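Carbonic anhydrase (Sordaria macrospora, PDB 4O1K) catalyses the reversible hydration of carbon dioxide to bicarbonate as a tetrameric zinc-dependent beta-carbonic anhydrase. Local coordinates at residues Asn90-Ser93 with Val94-Tyr97; Arg138-Tyr141 with Arg142-Lys146. All coordinates share one frame; numbering follows the deposited sequence.

Contact 1 (Asn90-Ser93 with Val94-Tyr97); sequences NVMS and VIEY
Two regular turns of helix 89-100 join Asn90-Ser93 to Val94-Tyr97 by four successive i to i+4 hydrogen bonds: Val94 N to Asn90 O, Ile95 N to Val91 O, Glu96 N to Met92 O and Tyr97 N to Ser93 O. The straightest is that of Glu96 N to Met92 O, 2.9 Å long with an N-H...O angle of 169°. Along one flank, apolar side chains meet three and four residues apart. Met92 bends at chi2 and again at chi3, which brings its methyl CE to 3.8 Å from Ile95 CD1, the Met92 and Ile95 side chains running alongside each other in the same direction. Val91 CG2 is 4.2 Å from both Val94 CG1 and Ile95 CD1. With chi1 at 78°, Val94 CG1 sits between its own N and carbonyl carbon and reaches back to 3.1 Å from Val91 O. In the alpha/beta fold of the beta-carbonic anhydrases this helix packs on the parallel part of the sheet: Val91 touches His77 and Val94 touches Phe75, both on strand 74-79. Ser93 OG, with one proton to give, lies within hydrogen-bonding reach of both Leu89 O and Asn90 O. Asn90 ND2 donates to Asp88 OD2 of the second subunit, and Ser93 and Tyr97 both pack on Met130 of that subunit, while Met92 touches Arg135 of the third.

Contact 2 (Arg138-Tyr141 with Arg142-Lys146); sequences RDVY and RLHEK
Arg142 reaches back along its helix to Asp139, where a long salt bridge joins NH1 to Asp139 OD1 at 3.4 Å. The oxygen lies at the guanidinium edge, in its plane, while the carboxylate is turned 61° against that plane. Both charges have second partners on the third subunit: Asp139 OD1 pairs with Lys175 there, and Arg142 NH2 donates to the carbonyl of Ile217. A water accepts from Arg142 NH2 at 2.6 Å and, weakly, from Arg138 NE, linking two guanidinium groups of like charge; Arg138 NH1 hydrogen-bonds Ala121 O. The aliphatic part of Arg142 is extended, and its CG lies 3.4 Å from Arg138 O. Among the backbone bonds, Arg142 N to Arg138 O and Leu143 N to Asp139 O keep the i to i+4 pattern. His144 N bonds Val140 O only weakly and makes a straighter bond to Tyr141 O, 3.0 Å long, standing 57° out of the carbonyl plane. The imidazole edge turns toward Val140 O, with His144 CD2 at 3.4 Å. Tyr141, its CG anti to the backbone N (chi1 -166°), brings ring edge atom CE2 to 4.0 Å from Glu145 CG. Tyr141 OH hydrogen-bonds Asp149, while on helix 154-174 Glu168 takes His144 NE2 and Asn165 and Gln169 pack against Val140. The bonding passes from i+4 to i+3 as the chain goes from helix 130-143 into helix 145-150, with His144 at the N-cap position of the latter.

From the N terminus, the chain completes strands 51-56 and 74-79 before entering helix 89-100, whose first turns form contact 1. It then passes through strand 106-112 and helix 116-121 to helix 130-143, whose end forms contact 2. Each contact joins neighbouring turns of continuous chain, so neither closes a long loop, and the two follow in series without nesting or crossing. The centres of contact 1 and contact 2 are about 25 Å apart, and the nearest atoms of contact 1 and contact 2 about 13 Å. Contact 1 lies against strand 74-79, whereas contact 2 lies further from the chain centre, beside helix 154-174. Both reach the third subunit; contact 1 also meets the second.

Contact 1 (Asn90-Ser93 with Val94-Tyr97)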
# COMPACT_ATOMS: atom_id res chain seq x y z
N ASN A 90 -1.66 2.30 6.02
CA ASN A 90 -1.08 2.67 7.31
C ASN A 90 -1.87 3.89 7.85
O ASN A 90 -2.62 3.79 8.88
CB ASN A 90 0.41 2.95 7.05
CG ASN A 90 1.19 3.16 8.31
OD1 ASN A 90 0.65 3.62 9.31
ND2 ASN A 90 2.49 2.82 8.27
N VAL A 91 -1.79 5.01 7.13
CA VAL A 91 -2.46 6.24 7.57
C VAL A 91 -3.98 6.16 7.48
O VAL A 91 -4.69 6.70 8.35
CB VAL A 91 -1.93 7.52 6.84
CG1 VAL A 91 -2.53 7.65 5.45
CG2 VAL A 91 -2.27 8.78 7.61
N MET A 92 -4.48 5.50 6.44
CA MET A 92 -5.94 5.43 6.30
C MET A 92 -6.56 4.68 7.46
O MET A 92 -7.60 5.08 8.02
CB MET A 92 -6.32 4.78 4.98
CG MET A 92 -6.01 5.64 3.79
SD MET A 92 -7.14 7.06 3.82
CE MET A 92 -5.96 8.34 4.15
N SER A 93 -5.90 3.61 7.86
CA SER A 93 -6.42 2.81 8.96
C SER A 93 -6.25 3.58 10.26
O SER A 93 -7.11 3.52 11.16
CB SER A 93 -5.76 1.43 9.00
OG SER A 93 -4.39 1.55 9.28
N VAL A 94 -5.17 4.36 10.38
CA VAL A 94 -5.14 5.17 11.60
C VAL A 94 -6.20 6.32 11.69
O VAL A 94 -6.71 6.61 12.78
CB VAL A 94 -3.74 5.61 11.95
CG1 VAL A 94 -3.30 6.74 11.11
CG2 VAL A 94 -3.75 6.05 13.35
N ILE A 95 -6.54 6.94 10.56
CA ILE A 95 -7.61 7.95 10.54
C ILE A 95 -8.93 7.28 10.89
O ILE A 95 -9.72 7.76 11.75
CB ILE A 95 -7.69 8.62 9.16
CG1 ILE A 95 -6.41 9.41 8.91
CG2 ILE A 95 -8.93 9.53 9.04
CD1 ILE A 95 -6.31 10.05 7.52
N GLU A 96 -9.19 6.16 10.23
CA GLU A 96 -10.41 5.42 10.49
C GLU A 96 -10.55 5.07 11.98
O GLU A 96 -11.61 5.27 12.59
CB GLU A 96 -10.40 4.13 9.66
CG GLU A 96 -11.44 3.10 10.06
CD GLU A 96 -12.69 3.23 9.23
OE1 GLU A 96 -13.08 4.38 8.97
OE2 GLU A 96 -13.26 2.19 8.83
N TYR A 97 -9.46 4.56 12.55
CA TYR A 97 -9.43 4.11 13.94
C TYR A 97 -9.57 5.24 14.94
O TYR A 97 -10.26 5.12 15.97
CB TYR A 97 -8.13 3.35 14.21
CG TYR A 97 -7.99 2.75 15.60
CD1 TYR A 97 -8.81 1.70 16.02
CD2 TYR A 97 -7.01 3.20 16.46
CE1 TYR A 97 -8.64 1.14 17.30
CE2 TYR A 97 -6.84 2.66 17.71
CZ TYR A 97 -7.65 1.64 18.13
OH TYR A 97 -7.44 1.14 19.40

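Contact 2 (Arg138-Tyr141 with Arg142-Lys146)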
# COMPACT_ATOMS: atom_id res chain seq x y z
N ARG A 138 5.57 16.04 -5.15
CA ARG A 138 5.68 16.65 -6.45
C ARG A 138 4.29 16.88 -7.02
O ARG A 138 4.07 17.88 -7.69
CB ARG A 138 6.56 15.80 -7.36
CG ARG A 138 8.01 15.76 -6.91
CD ARG A 138 8.92 15.12 -8.00
NE ARG A 138 8.79 13.67 -8.02
CZ ARG A 138 9.52 12.85 -7.27
NH1 ARG A 138 10.42 13.33 -6.43
NH2 ARG A 138 9.35 11.53 -7.35
N ASP A 139 3.33 16.01 -6.71
CA ASP A 139 1.96 16.20 -7.14
C ASP A 139 1.37 17.46 -6.51
O ASP A 139 0.68 18.24 -7.18
CB ASP A 139 1.09 14.99 -6.79
CG ASP A 139 1.30 13.80 -7.73
OD1 ASP A 139 1.98 13.97 -8.76
OD2 ASP A 139 0.76 12.71 -7.44
N VAL A 140 1.65 17.68 -5.23
CA VAL A 140 1.23 18.93 -4.60
C VAL A 140 1.77 20.15 -5.35
O VAL A 140 1.01 21.09 -5.69
CB VAL A 140 1.62 19.00 -3.12
CG1 VAL A 140 1.35 20.39 -2.57
CG2 VAL A 140 0.85 17.95 -2.32
N TYR A 141 3.07 20.13 -5.66
CA TYR A 141 3.67 21.23 -6.45
C TYR A 141 2.89 21.49 -7.73
O TYR A 141 2.55 22.63 -8.04
CB TYR A 141 5.14 20.93 -6.82
CG TYR A 141 5.90 22.15 -7.33
CD1 TYR A 141 6.84 22.80 -6.53
CD2 TYR A 141 5.66 22.67 -8.60
CE1 TYR A 141 7.53 23.93 -6.98
CE2 TYR A 141 6.34 23.81 -9.05
CZ TYR A 141 7.28 24.42 -8.24
OH TYR A 141 7.96 25.55 -8.70
N ARG A 142 2.64 20.43 -8.50
CA ARG A 142 1.96 20.58 -9.77
C ARG A 142 0.55 21.16 -9.60
O ARG A 142 0.09 21.90 -10.45
CB ARG A 142 1.95 19.25 -10.54
CG ARG A 142 3.35 18.78 -10.92
CD ARG A 142 3.36 17.42 -11.64
NE ARG A 142 4.72 17.00 -11.94
CZ ARG A 142 5.33 15.96 -11.39
NH1 ARG A 142 4.69 15.17 -10.52
NH2 ARG A 142 6.59 15.69 -11.72
N LEU A 143 -0.10 20.87 -8.47
CA LEU A 143 -1.44 21.37 -8.21
C LEU A 143 -1.46 22.88 -7.99
O LEU A 143 -2.51 23.52 -8.06
CB LEU A 143 -2.04 20.69 -6.97
CG LEU A 143 -2.75 19.36 -7.23
CD1 LEU A 143 -3.04 18.64 -5.94
CD2 LEU A 143 -4.04 19.59 -7.98
N HIS A 144 -0.29 23.45 -7.72
CA HIS A 144 -0.18 24.87 -7.41
C HIS A 144 0.99 25.44 -8.19
O HIS A 144 1.66 26.37 -7.75
CB HIS A 144 0.04 25.04 -5.91
CG HIS A 144 -1.08 24.50 -5.08
ND1 HIS A 144 -2.21 25.23 -4.79
CD2 HIS A 144 -1.25 23.29 -4.50
CE1 HIS A 144 -3.03 24.50 -4.06
NE2 HIS A 144 -2.46 23.32 -3.85
N GLU A 145 1.20 24.89 -9.38
CA GLU A 145 2.42 25.16 -10.13
C GLU A 145 2.59 26.64 -10.45
O GLU A 145 3.70 27.19 -10.35
CB GLU A 145 2.36 24.38 -11.43
CG GLU A 145 3.70 24.18 -12.05
CD GLU A 145 3.60 23.36 -13.29
OE1 GLU A 145 2.76 22.43 -13.33
OE2 GLU A 145 4.37 23.64 -14.23
N LYS A 146 1.48 27.27 -10.85
CA LYS A 146 1.46 28.68 -11.22
C LYS A 146 1.89 29.56 -10.05
O LYS A 146 2.72 30.45 -10.22
CB LYS A 146 0.06 29.08 -11.64
CG LYS A 146 -0.28 28.84 -13.09
CD LYS A 146 -1.66 29.43 -13.33
CE LYS A 146 -1.93 29.69 -14.80
NZ LYS A 146 -3.05 30.68 -14.94
O HOH W 1 6.68 13.41 -10.56